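Local coordinates for protein gamma-D-glutamyl-L-lysine dipeptidyl-peptidase (Bacillus cereus ATCC 10987, PDB 3H41) that probably hydrolyses the gamma-D-glutamyl-L-lysine bond of murein peptides, releasing L-Ala-gamma-D-Glu during bacterial cell wall degradation, at residues Pro237-Lys247 and Glu302-Leu310; Asp74-Val84 and Gly95-Leu105. All coordinates share one frame; numbering follows the deposited sequence.

Contact 1 of 2, residues Pro237-Lys247 and Glu302-Leu310; sequences PQSRNGVAVDK and EYAGARRYL
Y309 and R307 carry most of the side-chain hydrogen bonding to the 237-247 segment. The Y309 hydroxyl donates to the carbonyl oxygen of Q238, on helix 235-238, OH to O 2.6 Å, in the carbonyl plane and on a lone pair; this acceptor also lies in the plane of the Y309 ring, at its edge. R307 folds back at chi2 (-80°), which lays its guanidinium between the backbone of R240 on one face and that of A244 on the other. From there NH1 reaches G242 O at 3.0 Å, above the carbonyl plane and bent. Backbone bonds pair V243 with R308 in both directions, and V245 N donates to A306 O. Strand 243-245 is thereby added antiparallel to the edge of the central sheet of the NlpC/P60 peptidase domain, with strand 303-308 as its neighbour. Nonpolar contacts use both ends: G242 CA sits 4.0 Å from the centroid of the Y309 ring in a CH-pi contact, and K247 CD lies over a face of Y303. V245 CG2 packs on R308 CB at 3.5 Å and lies against one face of the R308 guanidinium, offset toward its rim; NH2 of that group is salt-bridged to D254. One water joins V245 O to the hydroxyl of Y303.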
loop_
_atom_site.group_PDB
_atom_site.type_symbol
_atom_site.label_atom_id
_atom_site.label_comp_id
_atom_site.label_asym_id
_atom_site.label_seq_id
_atom_site.Cartn_x
_atom_site.Cartn_y
_atom_site.Cartn_z
ATOM N N PRO A 237 -10.200 -12.056 -0.438
ATOM C CA PRO A 237 -9.524 -12.547 -1.643
ATOM C C PRO A 237 -8.125 -13.093 -1.394
ATOM O O PRO A 237 -7.738 -14.141 -1.951
ATOM C CB PRO A 237 -9.496 -11.312 -2.534
ATOM C CG PRO A 237 -10.766 -10.545 -2.105
ATOM C CD PRO A 237 -10.791 -10.721 -0.637
ATOM N N GLN A 238 -7.358 -12.432 -0.532
ATOM C CA GLN A 238 -6.054 -12.998 -0.180
ATOM C C GLN A 238 -6.186 -14.426 0.355
ATOM O O GLN A 238 -5.329 -15.300 0.101
ATOM C CB GLN A 238 -5.346 -12.135 0.852
ATOM C CG GLN A 238 -4.703 -10.883 0.301
ATOM C CD GLN A 238 -3.948 -10.077 1.343
ATOM O OE1 GLN A 238 -3.494 -10.606 2.364
ATOM N NE2 GLN A 238 -3.789 -8.752 1.075
ATOM N N SER A 239 -7.250 -14.672 1.104
ATOM C CA SER A 239 -7.442 -15.965 1.742
ATOM C C SER A 239 -7.792 -17.098 0.746
ATOM O O SER A 239 -7.784 -18.271 1.134
ATOM C CB SER A 239 -8.559 -15.877 2.812
ATOM O OG SER A 239 -9.860 -15.950 2.240
ATOM N N ARG A 240 -8.155 -16.733 -0.480
ATOM C CA ARG A 240 -8.605 -17.677 -1.537
ATOM C C ARG A 240 -7.653 -17.672 -2.753
ATOM O O ARG A 240 -7.935 -18.293 -3.763
ATOM C CB ARG A 240 -10.028 -17.358 -2.013
ATOM C CG ARG A 240 -11.141 -17.627 -0.968
ATOM C CD ARG A 240 -10.817 -18.855 -0.151
ATOM N NE ARG A 240 -11.958 -19.401 0.571
ATOM C CZ ARG A 240 -12.220 -19.214 1.864
ATOM N NH1 ARG A 240 -11.454 -18.439 2.630
ATOM N NH2 ARG A 240 -13.288 -19.804 2.391
ATOM N N ASN A 241 -6.526 -16.988 -2.632
ATOM C CA ASN A 241 -5.470 -17.050 -3.643
ATOM C C ASN A 241 -4.188 -17.613 -3.077
ATOM O O ASN A 241 -4.076 -17.784 -1.884
ATOM C CB ASN A 241 -5.354 -15.682 -4.291
ATOM C CG ASN A 241 -6.538 -15.431 -5.233
ATOM O OD1 ASN A 241 -6.535 -15.928 -6.355
ATOM N ND2 ASN A 241 -7.588 -14.733 -4.751
ATOM N N GLY A 242 -3.241 -17.986 -3.933
ATOM C CA GLY A 242 -2.103 -18.769 -3.493
ATOM C C GLY A 242 -2.503 -20.212 -3.161
ATOM O O GLY A 242 -3.598 -20.622 -3.457
ATOM N N VAL A 243 -1.619 -20.949 -2.513
ATOM C CA VAL A 243 -1.826 -22.366 -2.244
ATOM C C VAL A 243 -2.227 -22.612 -0.773
ATOM O O VAL A 243 -1.574 -22.160 0.169
ATOM C CB VAL A 243 -0.557 -23.187 -2.631
ATOM C CG1 VAL A 243 -0.729 -24.657 -2.312
ATOM C CG2 VAL A 243 -0.270 -23.010 -4.117
ATOM N N ALA A 244 -3.320 -23.333 -0.593
ATOM C CA ALA A 244 -3.786 -23.685 0.730
ATOM C C ALA A 244 -2.743 -24.425 1.543
ATOM O O ALA A 244 -2.116 -25.348 1.043
ATOM C CB ALA A 244 -5.063 -24.545 0.606
ATOM N N VAL A 245 -2.556 -24.028 2.803
ATOM C CA VAL A 245 -1.564 -24.634 3.690
ATOM C C VAL A 245 -2.287 -25.108 4.953
ATOM O O VAL A 245 -3.145 -24.395 5.479
ATOM C CB VAL A 245 -0.468 -23.599 4.106
ATOM C CG1 VAL A 245 0.496 -24.200 5.153
ATOM C CG2 VAL A 245 0.325 -23.109 2.872
ATOM N N ASP A 246 -1.951 -26.300 5.431
ATOM C CA ASP A 246 -2.589 -26.845 6.647
ATOM C C ASP A 246 -1.793 -26.430 7.880
ATOM O O ASP A 246 -0.590 -26.194 7.809
ATOM C CB ASP A 246 -2.767 -28.378 6.545
ATOM C CG ASP A 246 -1.447 -29.142 6.612
ATOM O OD1 ASP A 246 -0.797 -29.152 7.674
ATOM O OD2 ASP A 246 -1.067 -29.760 5.595
ATOM N N LYS A 247 -2.484 -26.308 9.008
ATOM C CA LYS A 247 -1.901 -25.778 10.248
ATOM C C LYS A 247 -0.564 -26.445 10.589
ATOM O O LYS A 247 0.386 -25.781 11.025
ATOM C CB LYS A 247 -2.905 -25.941 11.397
ATOM C CG LYS A 247 -2.400 -25.593 12.806
ATOM C CD LYS A 247 -2.773 -24.190 13.261
ATOM C CE LYS A 247 -2.448 -24.019 14.719
ATOM N NZ LYS A 247 -1.023 -24.307 14.962
ATOM N N GLU A 302 -10.454 -17.805 15.975
ATOM C CA GLU A 302 -10.927 -17.354 14.662
ATOM C C GLU A 302 -10.030 -17.816 13.484
ATOM O O GLU A 302 -10.308 -17.464 12.327
ATOM C CB GLU A 302 -11.059 -15.827 14.650
ATOM C CG GLU A 302 -12.283 -15.286 15.417
ATOM C CD GLU A 302 -12.699 -13.898 15.017
ATOM O OE1 GLU A 302 -11.907 -13.181 14.362
ATOM O OE2 GLU A 302 -13.852 -13.525 15.352
ATOM N N TYR A 303 -9.005 -18.605 13.785
ATOM C CA TYR A 303 -8.121 -19.166 12.783
ATOM C C TYR A 303 -8.958 -19.744 11.645
ATOM O O TYR A 303 -9.833 -20.589 11.873
ATOM C CB TYR A 303 -7.236 -20.240 13.391
ATOM C CG TYR A 303 -6.212 -20.767 12.435
ATOM C CD1 TYR A 303 -5.004 -20.105 12.251
ATOM C CD2 TYR A 303 -6.466 -21.908 11.665
ATOM C CE1 TYR A 303 -4.063 -20.576 11.340
ATOM C CE2 TYR A 303 -5.515 -22.389 10.739
ATOM C CZ TYR A 303 -4.313 -21.709 10.598
ATOM O OH TYR A 303 -3.349 -22.130 9.710
ATOM N N ALA A 304 -8.701 -19.274 10.426
ATOM C CA ALA A 304 -9.495 -19.651 9.273
ATOM C C ALA A 304 -8.647 -20.097 8.098
ATOM O O ALA A 304 -9.065 -19.933 6.950
ATOM C CB ALA A 304 -10.377 -18.484 8.840
ATOM N N GLY A 305 -7.452 -20.578 8.373
ATOM C CA GLY A 305 -6.610 -21.199 7.335
ATOM C C GLY A 305 -5.404 -20.347 6.953
ATOM O O GLY A 305 -5.182 -19.287 7.515
ATOM N N ALA A 306 -4.591 -20.864 6.042
ATOM C CA ALA A 306 -3.341 -20.223 5.677
ATOM C C ALA A 306 -3.084 -20.441 4.195
ATOM O O ALA A 306 -3.510 -21.470 3.622
ATOM C CB ALA A 306 -2.177 -20.743 6.547
ATOM N N ARG A 307 -2.432 -19.456 3.568
ATOM C CA ARG A 307 -2.101 -19.504 2.137
ATOM C C ARG A 307 -0.609 -19.246 1.907
ATOM O O ARG A 307 0.007 -18.402 2.599
ATOM C CB ARG A 307 -2.894 -18.430 1.410
ATOM C CG ARG A 307 -4.364 -18.703 1.327
ATOM C CD ARG A 307 -4.600 -19.700 0.170
ATOM N NE ARG A 307 -5.765 -20.492 0.376
ATOM C CZ ARG A 307 -6.491 -21.030 -0.597
ATOM N NH1 ARG A 307 -6.204 -20.856 -1.895
ATOM N NH2 ARG A 307 -7.533 -21.734 -0.257
ATOM N N ARG A 308 -0.042 -19.935 0.916
ATOM C CA ARG A 308 1.354 -19.744 0.532
ATOM C C ARG A 308 1.465 -19.129 -0.867
ATOM O O ARG A 308 0.841 -19.563 -1.823
ATOM C CB ARG A 308 2.122 -21.063 0.631
ATOM C CG ARG A 308 3.641 -20.993 0.334
ATOM C CD ARG A 308 4.338 -22.315 0.705
ATOM N NE ARG A 308 4.084 -22.594 2.107
ATOM C CZ ARG A 308 4.127 -23.777 2.695
ATOM N NH1 ARG A 308 4.445 -24.879 2.016
ATOM N NH2 ARG A 308 3.825 -23.858 3.980
ATOM N N TYR A 309 2.264 -18.074 -0.958
ATOM C CA TYR A 309 2.352 -17.277 -2.167
ATOM C C TYR A 309 3.764 -17.361 -2.761
ATOM O O TYR A 309 3.984 -16.973 -3.908
ATOM C CB TYR A 309 1.954 -15.828 -1.841
ATOM C CG TYR A 309 0.442 -15.572 -1.825
ATOM C CD1 TYR A 309 -0.207 -15.175 -2.974
ATOM C CD2 TYR A 309 -0.314 -15.685 -0.651
ATOM C CE1 TYR A 309 -1.603 -14.915 -2.976
ATOM C CE2 TYR A 309 -1.689 -15.436 -0.640
ATOM C CZ TYR A 309 -2.329 -15.050 -1.809
ATOM O OH TYR A 309 -3.697 -14.780 -1.824
ATOM N N LEU A 310 4.705 -17.885 -1.981
ATOM C CA LEU A 310 6.078 -18.084 -2.441
ATOM C C LEU A 310 6.149 -19.355 -3.270
ATOM O O LEU A 310 5.565 -20.382 -2.891
ATOM C CB LEU A 310 7.016 -18.235 -1.260
ATOM C CG LEU A 310 7.261 -16.975 -0.436
ATOM C CD1 LEU A 310 8.155 -17.285 0.744
ATOM C CD2 LEU A 310 7.888 -15.898 -1.317
HETATM O O HOH W 1 -11.955 -18.779 5.451
HETATM O O HOH W 2 -4.316 -23.915 7.996
HETATM O O HOH W 3 -5.394 -23.501 4.689
#

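Contact 2 of 2, residues Asp74-Val84 and Gly95-Leu105; sequences DKKGDWVKVLV and GYPGWMPEKQL
W99 lies flat over the side chain of K81, with K81 CB 3.5 Å from the centroid of the six-membered ring and almost on its normal. The extended lysine chain, its CG anti to the backbone N (chi1 -170°), brings K81 CD within 3.9 Å of W99 NE1, while K76 CG touches the ring's far end at W99 CH2, 3.5 Å away. On the other face of the hairpin, V80 CG2 and L105 CD1 meet tip to tip at 3.6 Å, and the selenium of M100, a selenomethionine, packs on V82 CG2. P101 lies alongside W79, off-centre over one face of the indole, P101 CD to W79 CZ3 3.6 Å. Beside the turn, K75 NZ forms a 2.7 Å salt bridge, which E102 OE1 accepts on its syn lone pair, and E102 N donates to D78 O. Behind these side chains, paired backbone bonds join V80 with M100, V82 with G98 and V84 with Y96, holding an antiparallel hairpin of the SH3-like domain in register. Y96, which binds substrate, projects from its end and hydrogen-bonds D234. Strand 79-84 runs between 96-101 and 69-76, while strand 15-19 packs against V82, V84 and M100.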
loop_
_atom_site.group_PDB
_atom_site.type_symbol
_atom_site.label_atom_id
_atom_site.label_comp_id
_atom_site.label_asym_id
_atom_site.label_seq_id
_atom_site.Cartn_x
_atom_site.Cartn_y
_atom_site.Cartn_z
ATOM N N ASP A 74 -15.631 7.682 -13.856
ATOM C CA ASP A 74 -16.791 8.545 -13.572
ATOM C C ASP A 74 -16.268 9.811 -12.959
ATOM O O ASP A 74 -15.110 9.838 -12.502
ATOM C CB ASP A 74 -17.772 7.847 -12.615
ATOM C CG ASP A 74 -19.215 8.380 -12.720
ATOM O OD1 ASP A 74 -19.466 9.413 -13.386
ATOM O OD2 ASP A 74 -20.098 7.740 -12.119
ATOM N N LYS A 75 -17.083 10.867 -12.977
ATOM C CA LYS A 75 -16.722 12.161 -12.410
ATOM C C LYS A 75 -17.967 12.820 -11.846
ATOM O O LYS A 75 -18.979 12.903 -12.533
ATOM C CB LYS A 75 -16.084 13.101 -13.449
ATOM C CG LYS A 75 -15.852 14.531 -12.960
ATOM C CD LYS A 75 -14.953 15.331 -13.914
ATOM C CE LYS A 75 -14.912 16.807 -13.560
ATOM N NZ LYS A 75 -13.694 17.466 -14.112
ATOM N N LYS A 76 -17.909 13.227 -10.585
ATOM C CA LYS A 76 -18.984 13.964 -9.950
ATOM C C LYS A 76 -18.366 15.180 -9.279
ATOM O O LYS A 76 -17.660 15.065 -8.272
ATOM C CB LYS A 76 -19.700 13.129 -8.903
ATOM C CG LYS A 76 -20.278 11.809 -9.356
ATOM C CD LYS A 76 -21.624 11.950 -10.003
ATOM C CE LYS A 76 -22.358 10.607 -10.070
ATOM N NZ LYS A 76 -22.985 10.459 -11.409
ATOM N N GLY A 77 -18.608 16.353 -9.838
ATOM C CA GLY A 77 -17.988 17.576 -9.335
ATOM C C GLY A 77 -16.470 17.499 -9.361
ATOM O O GLY A 77 -15.888 17.175 -10.388
ATOM N N ASP A 78 -15.841 17.775 -8.221
ATOM C CA ASP A 78 -14.376 17.722 -8.073
ATOM C C ASP A 78 -13.824 16.294 -7.861
ATOM O O ASP A 78 -12.612 16.111 -7.763
ATOM C CB ASP A 78 -13.943 18.590 -6.886
ATOM C CG ASP A 78 -14.229 20.074 -7.095
ATOM O OD1 ASP A 78 -14.104 20.574 -8.231
ATOM O OD2 ASP A 78 -14.568 20.755 -6.108
ATOM N N TRP A 79 -14.707 15.303 -7.777
ATOM C CA TRP A 79 -14.316 13.924 -7.512
ATOM C C TRP A 79 -14.404 13.034 -8.738
ATOM O O TRP A 79 -15.308 13.178 -9.557
ATOM C CB TRP A 79 -15.194 13.347 -6.407
ATOM C CG TRP A 79 -14.942 13.983 -5.082
ATOM C CD1 TRP A 79 -15.370 15.210 -4.681
ATOM C CD2 TRP A 79 -14.158 13.452 -3.986
ATOM N NE1 TRP A 79 -14.955 15.455 -3.382
ATOM C CE2 TRP A 79 -14.192 14.400 -2.950
ATOM C CE3 TRP A 79 -13.466 12.256 -3.778
ATOM C CZ2 TRP A 79 -13.543 14.197 -1.725
ATOM C CZ3 TRP A 79 -12.843 12.054 -2.581
ATOM C CH2 TRP A 79 -12.881 13.024 -1.561
ATOM N N VAL A 80 -13.459 12.094 -8.851
ATOM C CA VAL A 80 -13.500 11.054 -9.874
ATOM C C VAL A 80 -13.561 9.688 -9.239
ATOM O O VAL A 80 -13.036 9.480 -8.142
ATOM C CB VAL A 80 -12.292 11.106 -10.846
ATOM C CG1 VAL A 80 -12.509 12.235 -11.865
ATOM C CG2 VAL A 80 -10.920 11.279 -10.108
ATOM N N LYS A 81 -14.170 8.746 -9.959
ATOM C CA LYS A 81 -14.137 7.362 -9.608
ATOM C C LYS A 81 -13.084 6.757 -10.514
ATOM O O LYS A 81 -13.042 7.093 -11.708
ATOM C CB LYS A 81 -15.501 6.702 -9.796
ATOM C CG LYS A 81 -15.549 5.302 -9.191
ATOM C CD LYS A 81 -16.871 4.605 -9.424
ATOM C CE LYS A 81 -16.790 3.204 -8.848
ATOM N NZ LYS A 81 -18.028 2.446 -9.117
ATOM N N VAL A 82 -12.199 5.945 -9.917
ATOM C CA VAL A 82 -11.030 5.366 -10.597
ATOM C C VAL A 82 -10.921 3.892 -10.279
ATOM O O VAL A 82 -11.498 3.414 -9.298
ATOM C CB VAL A 82 -9.701 6.130 -10.264
ATOM C CG1 VAL A 82 -9.859 7.616 -10.481
ATOM C CG2 VAL A 82 -9.225 5.899 -8.817
ATOM N N LEU A 83 -10.272 3.157 -11.169
ATOM C CA LEU A 83 -9.865 1.789 -10.909
ATOM C C LEU A 83 -8.333 1.758 -10.804
ATOM O O LEU A 83 -7.621 2.099 -11.764
ATOM C CB LEU A 83 -10.335 0.837 -12.030
ATOM C CG LEU A 83 -11.819 0.957 -12.382
ATOM C CD1 LEU A 83 -12.169 0.003 -13.560
ATOM C CD2 LEU A 83 -12.691 0.687 -11.145
ATOM N N VAL A 84 -7.833 1.333 -9.644
ATOM C CA VAL A 84 -6.407 1.312 -9.381
ATOM C C VAL A 84 -5.781 0.055 -9.937
ATOM O O VAL A 84 -6.072 -1.072 -9.513
ATOM C CB VAL A 84 -6.087 1.424 -7.858
ATOM C CG1 VAL A 84 -4.532 1.414 -7.630
ATOM C CG2 VAL A 84 -6.764 2.698 -7.214
ATOM N N GLY A 95 -9.224 -3.016 -11.971
ATOM C CA GLY A 95 -8.546 -2.384 -10.844
ATOM C C GLY A 95 -9.467 -2.165 -9.658
ATOM O O GLY A 95 -10.672 -2.417 -9.739
ATOM N N TYR A 96 -8.882 -1.658 -8.576
ATOM C CA TYR A 96 -9.597 -1.446 -7.323
ATOM C C TYR A 96 -10.358 -0.153 -7.397
ATOM O O TYR A 96 -9.777 0.898 -7.667
ATOM C CB TYR A 96 -8.637 -1.434 -6.103
ATOM C CG TYR A 96 -9.353 -1.892 -4.857
ATOM C CD1 TYR A 96 -10.226 -1.050 -4.201
ATOM C CD2 TYR A 96 -9.202 -3.188 -4.359
ATOM C CE1 TYR A 96 -10.896 -1.454 -3.100
ATOM C CE2 TYR A 96 -9.902 -3.606 -3.232
ATOM C CZ TYR A 96 -10.758 -2.716 -2.611
ATOM O OH TYR A 96 -11.504 -3.044 -1.504
ATOM N N PRO A 97 -11.676 -0.212 -7.174
ATOM C CA PRO A 97 -12.485 0.975 -7.367
ATOM C C PRO A 97 -12.565 1.894 -6.154
ATOM O O PRO A 97 -12.510 1.442 -5.010
ATOM C CB PRO A 97 -13.839 0.396 -7.672
ATOM C CG PRO A 97 -13.898 -0.792 -6.786
ATOM C CD PRO A 97 -12.514 -1.394 -6.905
ATOM N N GLY A 98 -12.712 3.178 -6.422
ATOM C CA GLY A 98 -13.036 4.134 -5.390
ATOM C C GLY A 98 -12.971 5.562 -5.873
ATOM O O GLY A 98 -12.555 5.816 -6.964
ATOM N N TRP A 99 -13.370 6.482 -5.010
ATOM C CA TRP A 99 -13.485 7.899 -5.338
ATOM C C TRP A 99 -12.363 8.708 -4.708
ATOM O O TRP A 99 -11.982 8.491 -3.535
ATOM C CB TRP A 99 -14.842 8.433 -4.859
ATOM C CG TRP A 99 -16.007 7.846 -5.568
ATOM C CD1 TRP A 99 -16.669 6.696 -5.266
ATOM C CD2 TRP A 99 -16.694 8.426 -6.695
ATOM N NE1 TRP A 99 -17.702 6.499 -6.174
ATOM C CE2 TRP A 99 -17.740 7.551 -7.048
ATOM C CE3 TRP A 99 -16.500 9.585 -7.446
ATOM C CZ2 TRP A 99 -18.609 7.809 -8.112
ATOM C CZ3 TRP A 99 -17.365 9.840 -8.514
ATOM C CH2 TRP A 99 -18.402 8.959 -8.833
HETATM N N MSE A 100 -11.819 9.628 -5.495
HETATM C CA MSE A 100 -10.716 10.475 -5.072
HETATM C C MSE A 100 -10.810 11.870 -5.721
HETATM O O MSE A 100 -11.468 12.028 -6.756
HETATM C CB MSE A 100 -9.389 9.795 -5.410
HETATM C CG MSE A 100 -9.161 9.528 -6.906
HETATM SE SE MSE A 100 -7.349 8.855 -7.230
HETATM C CE MSE A 100 -6.455 10.449 -6.796
ATOM N N PRO A 101 -10.167 12.890 -5.120
ATOM C CA PRO A 101 -10.176 14.210 -5.793
ATOM C C PRO A 101 -9.431 14.195 -7.094
ATOM O O PRO A 101 -8.309 13.691 -7.155
ATOM C CB PRO A 101 -9.472 15.126 -4.800
ATOM C CG PRO A 101 -9.658 14.445 -3.455
ATOM C CD PRO A 101 -9.590 12.987 -3.767
ATOM N N GLU A 102 -10.046 14.749 -8.128
ATOM C CA GLU A 102 -9.390 14.850 -9.438
ATOM C C GLU A 102 -8.042 15.565 -9.378
ATOM O O GLU A 102 -7.130 15.256 -10.147
ATOM C CB GLU A 102 -10.303 15.543 -10.459
ATOM C CG GLU A 102 -9.774 15.314 -11.877
ATOM C CD GLU A 102 -10.791 15.658 -12.956
ATOM O OE1 GLU A 102 -11.535 16.637 -12.764
ATOM O OE2 GLU A 102 -10.829 14.945 -13.985
ATOM N N LYS A 103 -7.920 16.521 -8.474
ATOM C CA LYS A 103 -6.699 17.283 -8.337
ATOM C C LYS A 103 -5.505 16.491 -7.839
ATOM O O LYS A 103 -4.387 17.015 -7.870
ATOM C CB LYS A 103 -6.895 18.501 -7.429
ATOM C CG LYS A 103 -7.241 18.191 -5.973
ATOM C CD LYS A 103 -7.609 19.477 -5.244
ATOM C CE LYS A 103 -7.846 19.268 -3.769
ATOM N NZ LYS A 103 -8.266 20.545 -3.084
ATOM N N GLN A 104 -5.744 15.245 -7.423
ATOM C CA GLN A 104 -4.675 14.338 -7.026
ATOM C C GLN A 104 -4.184 13.432 -8.156
ATOM O O GLN A 104 -3.365 12.545 -7.910
ATOM C CB GLN A 104 -5.129 13.491 -5.829
ATOM C CG GLN A 104 -5.222 14.312 -4.543
ATOM C CD GLN A 104 -5.517 13.420 -3.350
ATOM O OE1 GLN A 104 -6.168 12.393 -3.504
ATOM N NE2 GLN A 104 -5.036 13.809 -2.171
ATOM N N LEU A 105 -4.681 13.670 -9.376
ATOM C CA LEU A 105 -4.318 12.883 -10.570
ATOM C C LEU A 105 -3.547 13.794 -11.516
ATOM O O LEU A 105 -3.695 15.018 -11.481
ATOM C CB LEU A 105 -5.562 12.370 -11.296
ATOM C CG LEU A 105 -6.375 11.293 -10.612
ATOM C CD1 LEU A 105 -7.585 10.955 -11.486
ATOM C CD2 LEU A 105 -5.528 10.036 -10.312
HETATM O O HOH W 4 -10.386 17.898 -7.148
#

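Both contacts join antiparallel strands, but in separate domains, their centres about 32 Å apart and no atoms touching. Contact 1 is a surface contact at the edge of the peptidase sheet, where a short strand following a helix meets the last strand; its side-chain chemistry is largely polar, with arginine and tyrosine gripping main-chain carbonyls and a water bridging the two segments. Contact 2 is partly buried and joins consecutive strands of one hairpin: its bonding is regular along the backbone, and aliphatic and tryptophan packing dominates, with one salt bridge near the turn. Both approach the substrate site: Y96 belongs to it, and the P237 side chain lies about 4 Å from that of its residue D234.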